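Local coordinates for integron cassette protein Vpc_cass2 (Vibrio paracholerae, PDB 3JRT), which is of unknown function but folds as an all-helical protein, carried on a mobile integron gene cassette, that pairs with a second copy of itself, at residues A[40-45]-A[76-81]; A[81-86]-A[112-117]; A[160-165]-A[175-180]. All coordinates share one frame; numbering follows the deposited sequence.

Interaction 1 of 3, residues A[40-45]-A[76-81]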
ATOM      1  N   GLY A  40      10.936  -6.516   5.303  1.00 45.69           N
ATOM      2  CA  GLY A  40      11.303  -5.390   4.462  1.00 39.01           C
ATOM      3  C   GLY A  40      10.202  -4.363   4.299  1.00 42.66           C
ATOM      4  O   GLY A  40      10.473  -3.163   4.335  1.00 44.40           O
ATOM      5  N   ASP A  41       8.966  -4.829   4.111  1.00 38.39           N
ATOM      6  CA  ASP A  41       7.842  -3.917   3.909  1.00 43.27           C
ATOM      7  C   ASP A  41       7.467  -3.155   5.191  1.00 40.95           C
ATOM      8  O   ASP A  41       7.190  -1.971   5.139  1.00 36.22           O
ATOM      9  CB  ASP A  41       6.635  -4.632   3.294  1.00 44.15           C
ATOM     10  CG  ASP A  41       6.946  -5.228   1.905  1.00 53.66           C
ATOM     11  OD1 ASP A  41       7.902  -4.763   1.253  1.00 48.67           O
ATOM     12  OD2 ASP A  41       6.238  -6.156   1.458  1.00 59.55           O
ATOM     13  N   LEU A  42       7.482  -3.830   6.334  1.00 36.71           N
ATOM     14  CA  LEU A  42       7.174  -3.167   7.596  1.00 37.76           C
ATOM     15  C   LEU A  42       8.290  -2.181   7.930  1.00 37.36           C
ATOM     16  O   LEU A  42       8.034  -1.080   8.365  1.00 38.33           O
ATOM     17  CB  LEU A  42       7.003  -4.178   8.727  1.00 34.35           C
ATOM     18  CG  LEU A  42       5.727  -5.018   8.733  1.00 43.32           C
ATOM     19  CD1 LEU A  42       5.889  -6.237   9.656  1.00 35.58           C
ATOM     20  CD2 LEU A  42       4.506  -4.191   9.130  1.00 37.92           C
ATOM     21  N   THR A  43       9.530  -2.571   7.683  1.00 42.66           N
ATOM     22  CA  THR A  43      10.652  -1.705   8.014  1.00 38.67           C
ATOM     23  C   THR A  43      10.635  -0.445   7.156  1.00 41.08           C
ATOM     24  O   THR A  43      10.882   0.643   7.647  1.00 37.37           O
ATOM     25  CB  THR A  43      12.000  -2.459   7.849  1.00 39.46           C
ATOM     26  OG1 THR A  43      12.042  -3.537   8.782  1.00 46.33           O
ATOM     27  CG2 THR A  43      13.215  -1.536   8.068  1.00 33.00           C
ATOM     28  N   ILE A  44      10.337  -0.591   5.870  1.00 44.55           N
ATOM     29  CA  ILE A  44      10.405   0.554   4.980  1.00 37.46           C
ATOM     30  C   ILE A  44       9.231   1.544   5.190  1.00 35.19           C
ATOM     31  O   ILE A  44       9.412   2.746   5.134  1.00 34.37           O
ATOM     32  CB  ILE A  44      10.540   0.145   3.501  1.00 38.53           C
ATOM     33  CG1 ILE A  44      10.899   1.369   2.669  1.00 37.66           C
ATOM     34  CG2 ILE A  44       9.242  -0.474   2.968  1.00 38.99           C
ATOM     35  CD1 ILE A  44      12.292   1.891   2.953  1.00 37.11           C
ATOM     36  N   ALA A  45       8.044   1.023   5.439  1.00 32.54           N
ATOM     37  CA  ALA A  45       6.883   1.849   5.722  1.00 34.26           C
ATOM     38  C   ALA A  45       7.126   2.764   6.933  1.00 35.14           C
ATOM     39  O   ALA A  45       6.784   3.944   6.908  1.00 39.40           O
ATOM     40  CB  ALA A  45       5.657   0.963   5.949  1.00 29.04           C
ATOM     41  N   TYR A  76      -1.438   2.116   5.437  1.00 30.61           N
ATOM     42  CA  TYR A  76      -2.055   1.022   4.686  1.00 38.14           C
ATOM     43  C   TYR A  76      -1.079  -0.148   4.518  1.00 38.90           C
ATOM     44  O   TYR A  76      -1.438  -1.317   4.643  1.00 38.39           O
ATOM     45  CB  TYR A  76      -2.563   1.501   3.322  1.00 33.88           C
ATOM     46  CG  TYR A  76      -3.843   2.320   3.416  1.00 39.91           C
ATOM     47  CD1 TYR A  76      -4.626   2.270   4.548  1.00 41.72           C
ATOM     48  CD2 TYR A  76      -4.273   3.125   2.359  1.00 41.82           C
ATOM     49  CE1 TYR A  76      -5.802   3.004   4.652  1.00 49.56           C
ATOM     50  CE2 TYR A  76      -5.445   3.875   2.451  1.00 45.97           C
ATOM     51  CZ  TYR A  76      -6.202   3.803   3.611  1.00 49.54           C
ATOM     52  OH  TYR A  76      -7.371   4.506   3.735  1.00 51.02           O
ATOM     53  N   SER A  77       0.178   0.169   4.267  1.00 37.14           N
ATOM     54  CA  SER A  77       1.134  -0.885   4.041  1.00 34.62           C
ATOM     55  C   SER A  77       1.366  -1.641   5.365  1.00 35.82           C
ATOM     56  O   SER A  77       1.371  -2.874   5.411  1.00 38.56           O
ATOM     57  CB  SER A  77       2.440  -0.303   3.486  1.00 31.08           C
ATOM     58  OG  SER A  77       3.397  -1.327   3.316  1.00 37.45           O
ATOM     59  N   ILE A  78       1.582  -0.895   6.439  1.00 36.05           N
ATOM     60  CA  ILE A  78       1.691  -1.507   7.770  1.00 35.98           C
ATOM     61  C   ILE A  78       0.490  -2.407   8.109  1.00 39.02           C
ATOM     62  O   ILE A  78       0.668  -3.535   8.558  1.00 40.59           O
ATOM     63  CB  ILE A  78       1.880  -0.430   8.843  1.00 42.59           C
ATOM     64  CG1 ILE A  78       3.271   0.204   8.684  1.00 35.27           C
ATOM     65  CG2 ILE A  78       1.646  -1.003  10.253  1.00 35.15           C
ATOM     66  CD1 ILE A  78       3.423   1.504   9.471  1.00 36.97           C
ATOM     67  N   VAL A  79      -0.735  -1.938   7.879  1.00 39.51           N
ATOM     68  CA  VAL A  79      -1.874  -2.762   8.265  1.00 44.53           C
ATOM     69  C   VAL A  79      -2.003  -3.998   7.380  1.00 48.63           C
ATOM     70  O   VAL A  79      -2.315  -5.086   7.863  1.00 57.76           O
ATOM     71  CB  VAL A  79      -3.217  -1.957   8.407  1.00 30.28           C
ATOM     72  CG1 VAL A  79      -3.036  -0.816   9.438  1.00 29.51           C
ATOM     73  CG2 VAL A  79      -3.714  -1.412   7.051  1.00 32.15           C
ATOM     74  N   ILE A  80      -1.754  -3.836   6.085  1.00 47.28           N
ATOM     75  CA  ILE A  80      -1.771  -4.979   5.180  1.00 43.85           C
ATOM     76  C   ILE A  80      -0.772  -6.033   5.653  1.00 40.36           C
ATOM     77  O   ILE A  80      -1.066  -7.216   5.670  1.00 37.53           O
ATOM     78  CB  ILE A  80      -1.479  -4.560   3.722  1.00 47.39           C
ATOM     79  CG1 ILE A  80      -2.743  -3.980   3.068  1.00 35.01           C
ATOM     80  CG2 ILE A  80      -0.900  -5.743   2.905  1.00 41.16           C
ATOM     81  CD1 ILE A  80      -2.434  -3.105   1.818  1.00 33.95           C
ATOM     82  N   ASN A  81       0.404  -5.597   6.075  1.00 39.32           N
ATOM     83  CA  ASN A  81       1.417  -6.548   6.500  1.00 41.25           C
ATOM     84  C   ASN A  81       1.224  -7.131   7.897  1.00 44.65           C
ATOM     85  O   ASN A  81       1.544  -8.292   8.137  1.00 47.26           O
ATOM     86  CB  ASN A  81       2.802  -5.966   6.309  1.00 34.34           C
ATOM     87  CG  ASN A  81       3.208  -5.986   4.853  1.00 40.33           C
ATOM     88  OD1 ASN A  81       3.430  -7.044   4.295  1.00 47.51           O
ATOM     89  ND2 ASN A  81       3.236  -4.837   4.225  1.00 33.04           N
TER
HETATM   90  O   HOH W   1       5.918  -1.118   2.897  1.00 36.89           O
HETATM   91  O   HOH W   2       5.045  -8.239   2.672  1.00 45.00           O

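Interaction 2 of 3, residues A[81-86]-A[112-117]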
ATOM      1  N   ASN A  81       0.404  -5.597   6.075  1.00 39.32           N
ATOM      2  CA  ASN A  81       1.417  -6.548   6.500  1.00 41.25           C
ATOM      3  C   ASN A  81       1.224  -7.131   7.897  1.00 44.65           C
ATOM      4  O   ASN A  81       1.544  -8.292   8.137  1.00 47.26           O
ATOM      5  CB  ASN A  81       2.802  -5.966   6.309  1.00 34.34           C
ATOM      6  CG  ASN A  81       3.208  -5.986   4.853  1.00 40.33           C
ATOM      7  OD1 ASN A  81       3.430  -7.044   4.295  1.00 47.51           O
ATOM      8  ND2 ASN A  81       3.236  -4.837   4.225  1.00 33.04           N
ATOM      9  N   CYS A  82       0.705  -6.329   8.814  1.00 36.31           N
ATOM     10  CA  CYS A  82       0.343  -6.853  10.112  1.00 41.78           C
ATOM     11  C   CYS A  82      -0.672  -7.973   9.956  1.00 49.84           C
ATOM     12  O   CYS A  82      -0.527  -9.021  10.580  1.00 52.47           O
ATOM     13  CB  CYS A  82      -0.190  -5.749  11.025  1.00 44.50           C
ATOM     14  SG  CYS A  82       1.105  -4.663  11.652  1.00 45.57           S
ATOM     15  N   ARG A  83      -1.696  -7.757   9.131  1.00 50.13           N
ATOM     16  CA  ARG A  83      -2.693  -8.799   8.915  1.00 49.26           C
ATOM     17  C   ARG A  83      -2.050 -10.035   8.255  1.00 49.00           C
ATOM     18  O   ARG A  83      -2.326 -11.168   8.637  1.00 56.22           O
ATOM     19  CB  ARG A  83      -3.890  -8.280   8.111  1.00 36.32           C
ATOM     20  CG  ARG A  83      -4.718  -7.222   8.816  1.00 44.82           C
ATOM     21  CD  ARG A  83      -5.118  -7.628  10.268  1.00 47.64           C
ATOM     22  NE  ARG A  83      -5.718  -8.957  10.299  1.00 56.21           N
ATOM     23  CZ  ARG A  83      -6.172  -9.575  11.387  1.00 57.24           C
ATOM     24  NH1 ARG A  83      -6.129  -8.990  12.579  1.00 56.44           N
ATOM     25  NH2 ARG A  83      -6.681 -10.790  11.273  1.00 53.69           N
ATOM     26  N   LYS A  84      -1.168  -9.817   7.290  1.00 44.01           N
ATOM     27  CA  LYS A  84      -0.475 -10.932   6.660  1.00 47.79           C
ATOM     28  C   LYS A  84       0.272 -11.765   7.682  1.00 50.53           C
ATOM     29  O   LYS A  84       0.344 -12.982   7.553  1.00 54.19           O
ATOM     30  CB  LYS A  84       0.480 -10.462   5.558  1.00 48.81           C
ATOM     31  CG  LYS A  84      -0.235 -10.152   4.255  1.00 65.39           C
ATOM     32  CD  LYS A  84       0.731  -9.981   3.063  1.00 63.17           C
ATOM     33  CE  LYS A  84      -0.057  -9.721   1.778  1.00 62.57           C
ATOM     34  NZ  LYS A  84       0.735  -8.942   0.774  1.00 72.75           N
ATOM     35  N   TYR A  85       0.823 -11.115   8.700  1.00 49.76           N
ATOM     36  CA  TYR A  85       1.576 -11.835   9.718  1.00 52.91           C
ATOM     37  C   TYR A  85       0.637 -12.754  10.476  1.00 58.97           C
ATOM     38  O   TYR A  85       0.955 -13.922  10.727  1.00 63.35           O
ATOM     39  CB  TYR A  85       2.271 -10.882  10.685  1.00 54.50           C
ATOM     40  CG  TYR A  85       2.805 -11.573  11.934  1.00 53.71           C
ATOM     41  CD1 TYR A  85       4.090 -12.118  11.969  1.00 57.91           C
ATOM     42  CD2 TYR A  85       2.026 -11.687  13.060  1.00 53.59           C
ATOM     43  CE1 TYR A  85       4.576 -12.754  13.107  1.00 58.81           C
ATOM     44  CE2 TYR A  85       2.498 -12.324  14.210  1.00 65.11           C
ATOM     45  CZ  TYR A  85       3.769 -12.850  14.228  1.00 62.89           C
ATOM     46  OH  TYR A  85       4.224 -13.468  15.373  1.00 66.55           O
ATOM     47  N   VAL A  86      -0.531 -12.231  10.823  1.00 52.36           N
ATOM     48  CA  VAL A  86      -1.534 -13.052  11.478  1.00 60.79           C
ATOM     49  C   VAL A  86      -1.968 -14.196  10.559  1.00 63.72           C
ATOM     50  O   VAL A  86      -2.003 -15.348  10.977  1.00 64.09           O
ATOM     51  CB  VAL A  86      -2.762 -12.230  11.924  1.00 57.72           C
ATOM     52  CG1 VAL A  86      -3.800 -13.138  12.600  1.00 53.98           C
ATOM     53  CG2 VAL A  86      -2.335 -11.108  12.864  1.00 51.34           C
ATOM     54  N   ASN A 112      -1.375 -11.772  18.939  1.00 76.71           N
ATOM     55  CA  ASN A 112      -2.525 -11.341  19.724  1.00 83.93           C
ATOM     56  C   ASN A 112      -2.699  -9.826  19.763  1.00 75.39           C
ATOM     57  O   ASN A 112      -3.818  -9.308  19.666  1.00 68.50           O
ATOM     58  CB  ASN A 112      -2.453 -11.899  21.140  1.00 97.16           C
ATOM     59  CG  ASN A 112      -3.807 -11.944  21.804  1.00114.21           C
ATOM     60  OD1 ASN A 112      -4.820 -12.204  21.152  1.00118.32           O
ATOM     61  ND2 ASN A 112      -3.838 -11.688  23.107  1.00121.92           N
ATOM     62  N   GLU A 113      -1.587  -9.119  19.912  1.00 68.76           N
ATOM     63  CA  GLU A 113      -1.605  -7.668  19.883  1.00 68.96           C
ATOM     64  C   GLU A 113      -2.313  -7.168  18.626  1.00 66.79           C
ATOM     65  O   GLU A 113      -3.207  -6.324  18.688  1.00 70.04           O
ATOM     66  CB  GLU A 113      -0.181  -7.140  19.917  1.00 74.54           C
ATOM     67  CG  GLU A 113       0.594  -7.570  21.140  1.00 87.25           C
ATOM     68  CD  GLU A 113       0.239  -6.755  22.358  1.00104.87           C
ATOM     69  OE1 GLU A 113       1.180  -6.294  23.037  1.00113.47           O
ATOM     70  OE2 GLU A 113      -0.970  -6.568  22.634  1.00107.42           O
ATOM     71  N   ILE A 114      -1.919  -7.711  17.484  1.00 55.59           N
ATOM     72  CA  ILE A 114      -2.526  -7.319  16.221  1.00 57.19           C
ATOM     73  C   ILE A 114      -4.041  -7.526  16.176  1.00 62.82           C
ATOM     74  O   ILE A 114      -4.776  -6.639  15.745  1.00 57.87           O
ATOM     75  CB  ILE A 114      -1.876  -8.044  15.048  1.00 53.61           C
ATOM     76  CG1 ILE A 114      -0.447  -7.522  14.841  1.00 56.89           C
ATOM     77  CG2 ILE A 114      -2.704  -7.836  13.811  1.00 54.22           C
ATOM     78  CD1 ILE A 114       0.474  -8.485  14.040  1.00 45.76           C
ATOM     79  N   ASN A 115      -4.513  -8.691  16.602  1.00 65.11           N
ATOM     80  CA  ASN A 115      -5.954  -8.907  16.643  1.00 67.05           C
ATOM     81  C   ASN A 115      -6.641  -7.938  17.600  1.00 70.73           C
ATOM     82  O   ASN A 115      -7.725  -7.435  17.316  1.00 72.17           O
ATOM     83  CB  ASN A 115      -6.278 -10.344  17.046  1.00 73.11           C
ATOM     84  CG  ASN A 115      -5.913 -11.353  15.974  1.00 73.06           C
ATOM     85  OD1 ASN A 115      -6.203 -11.164  14.791  1.00 68.95           O
ATOM     86  ND2 ASN A 115      -5.282 -12.444  16.390  1.00 73.99           N
ATOM     87  N   LYS A 116      -6.011  -7.686  18.742  1.00 73.26           N
ATOM     88  CA  LYS A 116      -6.590  -6.804  19.748  1.00 69.15           C
ATOM     89  C   LYS A 116      -6.845  -5.420  19.175  1.00 73.16           C
ATOM     90  O   LYS A 116      -7.847  -4.772  19.498  1.00 76.61           O
ATOM     91  CB  LYS A 116      -5.655  -6.675  20.943  1.00 75.23           C
ATOM     92  CG  LYS A 116      -5.625  -7.891  21.837  1.00 93.43           C
ATOM     93  CD  LYS A 116      -4.829  -7.610  23.091  1.00101.58           C
ATOM     94  CE  LYS A 116      -4.865  -8.790  24.035  1.00112.66           C
ATOM     95  NZ  LYS A 116      -4.069  -8.521  25.261  1.00120.20           N
ATOM     96  N   ASN A 117      -5.918  -4.969  18.333  1.00 62.08           N
ATOM     97  CA  ASN A 117      -5.964  -3.628  17.771  1.00 57.84           C
ATOM     98  C   ASN A 117      -6.808  -3.673  16.507  1.00 60.84           C
ATOM     99  O   ASN A 117      -6.289  -3.863  15.405  1.00 63.32           O
ATOM    100  CB  ASN A 117      -4.539  -3.147  17.473  1.00 57.37           C
ATOM    101  CG  ASN A 117      -4.486  -1.699  17.021  1.00 58.82           C
ATOM    102  OD1 ASN A 117      -5.414  -1.200  16.393  1.00 61.97           O
ATOM    103  ND2 ASN A 117      -3.387  -1.021  17.333  1.00 50.04           N
TER

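Interaction 3 of 3, residues A[160-165]-A[175-180]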
ATOM      1  N   LEU A 160       5.072   2.812  16.276  1.00 40.70           N
ATOM      2  CA  LEU A 160       6.131   2.689  15.272  1.00 45.07           C
ATOM      3  C   LEU A 160       7.325   1.906  15.836  1.00 48.73           C
ATOM      4  O   LEU A 160       7.873   1.031  15.168  1.00 44.23           O
ATOM      5  CB  LEU A 160       6.583   4.066  14.781  1.00 37.63           C
ATOM      6  CG  LEU A 160       5.592   4.853  13.917  1.00 46.45           C
ATOM      7  CD1 LEU A 160       6.212   6.149  13.392  1.00 41.63           C
ATOM      8  CD2 LEU A 160       5.059   4.012  12.747  1.00 34.09           C
ATOM      9  N   ASP A 161       7.728   2.228  17.064  1.00 47.29           N
ATOM     10  CA  ASP A 161       8.866   1.549  17.688  1.00 52.58           C
ATOM     11  C   ASP A 161       8.553   0.085  17.927  1.00 53.37           C
ATOM     12  O   ASP A 161       9.437  -0.767  17.895  1.00 56.52           O
ATOM     13  CB  ASP A 161       9.251   2.221  19.008  1.00 51.74           C
ATOM     14  CG  ASP A 161      10.225   3.357  18.813  1.00 56.84           C
ATOM     15  OD1 ASP A 161      10.613   3.615  17.654  1.00 54.17           O
ATOM     16  OD2 ASP A 161      10.596   3.998  19.813  1.00 69.98           O
ATOM     17  N   TRP A 162       7.279  -0.191  18.169  1.00 51.52           N
ATOM     18  CA  TRP A 162       6.803  -1.550  18.345  1.00 52.55           C
ATOM     19  C   TRP A 162       6.867  -2.340  17.035  1.00 43.95           C
ATOM     20  O   TRP A 162       7.088  -3.546  17.050  1.00 51.77           O
ATOM     21  CB  TRP A 162       5.373  -1.522  18.876  1.00 49.10           C
ATOM     22  CG  TRP A 162       4.759  -2.866  19.105  1.00 52.85           C
ATOM     23  CD1 TRP A 162       4.901  -3.664  20.216  1.00 60.53           C
ATOM     24  CD2 TRP A 162       3.870  -3.559  18.228  1.00 46.68           C
ATOM     25  NE1 TRP A 162       4.162  -4.813  20.070  1.00 56.79           N
ATOM     26  CE2 TRP A 162       3.520  -4.776  18.860  1.00 54.99           C
ATOM     27  CE3 TRP A 162       3.327  -3.269  16.976  1.00 49.69           C
ATOM     28  CZ2 TRP A 162       2.652  -5.698  18.280  1.00 57.03           C
ATOM     29  CZ3 TRP A 162       2.482  -4.198  16.390  1.00 58.05           C
ATOM     30  CH2 TRP A 162       2.152  -5.397  17.042  1.00 60.82           C
ATOM     31  N   ILE A 163       6.640  -1.669  15.910  1.00 43.17           N
ATOM     32  CA  ILE A 163       6.791  -2.316  14.613  1.00 44.63           C
ATOM     33  C   ILE A 163       8.270  -2.501  14.316  1.00 51.09           C
ATOM     34  O   ILE A 163       8.747  -3.608  14.099  1.00 51.87           O
ATOM     35  CB  ILE A 163       6.212  -1.469  13.472  1.00 42.21           C
ATOM     36  CG1 ILE A 163       4.702  -1.279  13.625  1.00 41.89           C
ATOM     37  CG2 ILE A 163       6.540  -2.121  12.121  1.00 40.40           C
ATOM     38  CD1 ILE A 163       3.919  -2.559  13.470  1.00 50.86           C
ATOM     39  N   CYS A 164       8.994  -1.390  14.317  1.00 47.46           N
ATOM     40  CA  CYS A 164      10.386  -1.396  13.941  1.00 43.71           C
ATOM     41  C   CYS A 164      11.101  -0.168  14.490  1.00 46.31           C
ATOM     42  O   CYS A 164      10.979   0.917  13.925  1.00 50.17           O
ATOM     43  CB  CYS A 164      10.493  -1.395  12.425  1.00 44.79           C
ATOM     44  SG  CYS A 164      12.181  -1.645  11.788  1.00 51.19           S
ATOM     45  N   PRO A 165      11.884  -0.347  15.568  1.00 41.81           N
ATOM     46  CA  PRO A 165      12.647   0.717  16.230  1.00 45.73           C
ATOM     47  C   PRO A 165      13.869   1.100  15.399  1.00 53.89           C
ATOM     48  O   PRO A 165      14.302   0.301  14.582  1.00 53.63           O
ATOM     49  CB  PRO A 165      13.130   0.053  17.527  1.00 48.90           C
ATOM     50  CG  PRO A 165      12.740  -1.440  17.433  1.00 47.04           C
ATOM     51  CD  PRO A 165      12.272  -1.688  16.041  1.00 47.25           C
ATOM     52  N   GLU A 175      11.280  -7.417  21.258  1.00 63.62           N
ATOM     53  CA  GLU A 175      10.601  -6.185  21.617  1.00 68.29           C
ATOM     54  C   GLU A 175       9.994  -5.444  20.429  1.00 72.95           C
ATOM     55  O   GLU A 175       9.474  -4.341  20.593  1.00 74.87           O
ATOM     56  CB  GLU A 175      11.545  -5.277  22.413  1.00 74.75           C
ATOM     57  CG  GLU A 175      12.104  -5.948  23.665  1.00 87.51           C
ATOM     58  CD  GLU A 175      11.815  -5.180  24.938  1.00 98.65           C
ATOM     59  OE1 GLU A 175      11.383  -4.008  24.853  1.00101.01           O
ATOM     60  OE2 GLU A 175      12.023  -5.752  26.032  1.00109.22           O
ATOM     61  N   SER A 176      10.056  -6.046  19.241  1.00 66.70           N
ATOM     62  CA  SER A 176       9.405  -5.465  18.073  1.00 59.61           C
ATOM     63  C   SER A 176       8.905  -6.534  17.109  1.00 59.72           C
ATOM     64  O   SER A 176       9.465  -7.621  17.017  1.00 63.22           O
ATOM     65  CB  SER A 176      10.327  -4.471  17.349  1.00 54.97           C
ATOM     66  OG  SER A 176      11.289  -5.133  16.546  1.00 53.78           O
ATOM     67  N   LEU A 177       7.837  -6.206  16.396  1.00 55.38           N
ATOM     68  CA  LEU A 177       7.251  -7.085  15.404  1.00 48.62           C
ATOM     69  C   LEU A 177       8.281  -7.549  14.382  1.00 52.61           C
ATOM     70  O   LEU A 177       8.386  -8.730  14.095  1.00 52.21           O
ATOM     71  CB  LEU A 177       6.125  -6.355  14.676  1.00 42.41           C
ATOM     72  CG  LEU A 177       5.317  -7.188  13.685  1.00 44.60           C
ATOM     73  CD1 LEU A 177       4.957  -8.515  14.325  1.00 43.05           C
ATOM     74  CD2 LEU A 177       4.061  -6.439  13.251  1.00 42.83           C
ATOM     75  N   VAL A 178       9.063  -6.632  13.879  1.00 51.95           N
ATOM     76  CA  VAL A 178      10.018  -6.946  12.864  1.00 52.72           C
ATOM     77  C   VAL A 178      11.136  -7.815  13.418  1.00 57.39           C
ATOM     78  O   VAL A 178      11.596  -8.694  12.756  1.00 55.82           O
ATOM     79  CB  VAL A 178      10.565  -5.680  12.212  1.00 20.00           C
ATOM     80  CG1 VAL A 178      11.882  -5.917  11.658  1.00 20.00           C
ATOM     81  CG2 VAL A 178       9.669  -5.216  11.158  1.00 20.00           C
ATOM     82  N   GLY A 179      11.554  -7.575  14.641  1.00 53.71           N
ATOM     83  CA  GLY A 179      12.572  -8.394  15.278  1.00 57.09           C
ATOM     84  C   GLY A 179      12.087  -9.818  15.470  1.00 63.41           C
ATOM     85  O   GLY A 179      12.828 -10.775  15.251  1.00 64.81           O
ATOM     86  N   VAL A 180      10.826  -9.954  15.866  1.00 58.48           N
ATOM     87  CA  VAL A 180      10.215 -11.258  16.042  1.00 61.37           C
ATOM     88  C   VAL A 180      10.093 -11.962  14.704  1.00 60.97           C
ATOM     89  O   VAL A 180      10.308 -13.167  14.607  1.00 64.91           O
ATOM     90  CB  VAL A 180       8.833 -11.144  16.726  1.00 58.80           C
ATOM     91  CG1 VAL A 180       8.030 -12.406  16.541  1.00 54.03           C
ATOM     92  CG2 VAL A 180       9.010 -10.833  18.216  1.00 56.21           C
TER
HETATM   93  O   HOH W   3      10.412  -2.014  19.978  1.00 59.20           O

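Interaction 1 of 3, residues A[40-45]-A[76-81]
With CG swung anti to the carbonyl carbon (chi1 -76°), Asn-81 lays its amide beside Asp-41, whose own CG is turned the same way (chi1 -61°). The two side chains cross at about a right angle, and the nearest approach is from CB of Asp-41 to ND2 of Asn-81, 3.5 Å. No direct hydrogen bond joins the segments. Instead ND2 of Asn-81 turns back along its own helix to O of Ser-77, 3.0 Å away, reaching it from above the carbonyl plane. That oxygen accepts twice, since the backbone N of Asn-81 comes to it from the opposite face. The bent ND2 bond helps set the rotation of the amide, with OD1 of Asn-81 turned to a water that donates to it and also to OD2 of Asp-41, the latter at 2.7 Å. A second water donates to O of Asp-41 and lies 2.6 Å from OG of Ser-77. The strongest partner of the carboxylate lies elsewhere: OD1 of Asp-41 makes a salt bridge to Arg-72 of the second subunit.

Beside this water-mediated strip the contact is apolar, made by carbon atoms. CD2 of Leu-42 lies 3.7 Å from CB of Asn-81, the two side chains running past each other in opposite directions, and the Ala-45 methyl rests on CG1 of Ile-78, also at 3.7 Å. Leu-42 is covered further by helix 177-188. Here the short segments of helices 27-53 and 64-91 run 153° apart with axes 9.1 Å apart, an antiparallel helix pair within an all-helical fold, with one edge at the subunit interface.

Interaction 2 of 3, residues A[81-86]-A[112-117]
The guanidinium of Arg-83 has CB of Val-86 over one face, 4.2 Å above the plane and offset toward the rim, while OD1 of Asn-115 comes to its edge, near the plane. There NH1 of Arg-83 donates to OD1 of Asn-115 at 3.1 Å with an N-H...O angle of 147°, and the guanidinium and amide planes are turned 54° apart. Bends at chi2 and chi3 curl the arginine back to this point, although its CB starts out pointing away from the other helix. The Tyr-85 ring receives the CD1 methyl of Ile-114 obliquely, 3.7 Å from its CD2, while its hydroxyl is bound to O of Arg-107.

Ile-114 is the knob in a hole made by Cys-82, Arg-83, Tyr-85 and Val-86. Its CD1 stops 3.6 Å from O of Cys-82. Its other branch, CG2, is pressed to 3.4 Å against CG2 of Val-86, closer than usual carbon contact. The short segments of helices 64-91 and 104-116 run at 125° between their N-to-C directions. Chemically, a buried apolar plug is bordered by one charged-to-neutral hydrogen bond; the amide oxygen probably offsets only part of the arginine's charge, with Lys-121 and Arg-124 also packed against it.

Interaction 3 of 3, residues A[160-165]-A[175-180]
The end of helix 157-163 and the start of helix 177-188, joined by the loop 164-176, are brought together at an N-capped helix start, where Trp-162 and Ile-163 meet Leu-177 and Val-178 through their backbones. O of Trp-162 accepts from N of Leu-177 at 2.8 Å, and O of Ile-163 from N of Val-178 at 3.0 Å; both bonds are close to straight at the carbonyl, with N-H...O angles of 164° and 157°. Carbonyls at the end of one helix thus serve the first amides of the next.

The third amide is met from within. Ser-176 occupies the N-cap, and with its OG held between the backbone N and the carbonyl carbon (chi1 79°) that oxygen accepts from N of Gly-179 at 3.1 Å. The three N-H groups of the first turn are therefore all satisfied, two by the preceding helix and one by the cap. CD of Pro-165 packs on the same hydroxyl, 3.6 Å from OG of Ser-176. A water stitches the outer side, donating to O of Asp-161 and to O of Glu-175 at 2.6 Å each.

On the buried side, Leu-177 reaches into the protein. Its CD2 lies 3.9 Å from CD1 of Ile-163, the two side chains side by side and pointing the same way, and meets CZ3 of Trp-162 at 4.2 Å, crossing that ring at a slant. The indole also packs on the rings of Tyr-110 and Phe-159. On the other flank CB of Cys-164 touches CG2 of Val-178, a residue that in turn lies against Leu-42 and Thr-43 of helix 27-53.

Interactions 1 and 2 follow one another along helix 64-91 and share Asn-81, their centres 12 Å apart. Interaction 3 lies 12 Å from the first and 13 Å from the second, centre to centre, and touches both. Cys-82 is common ground: its SG is 3.8 Å from CD2 of Leu-177 and 4.3 Å from CD2 of Leu-42. From interaction 1, CB of Leu-42 also meets CG2 of Val-178 at 3.8 Å, while from interaction 2, CB of Glu-113 lies 3.6 Å from CZ2 of Trp-162. The apolar parts of the three contacts thus adjoin; of the three, interaction 1 has the most contact with the second subunit, and interaction 3 has none.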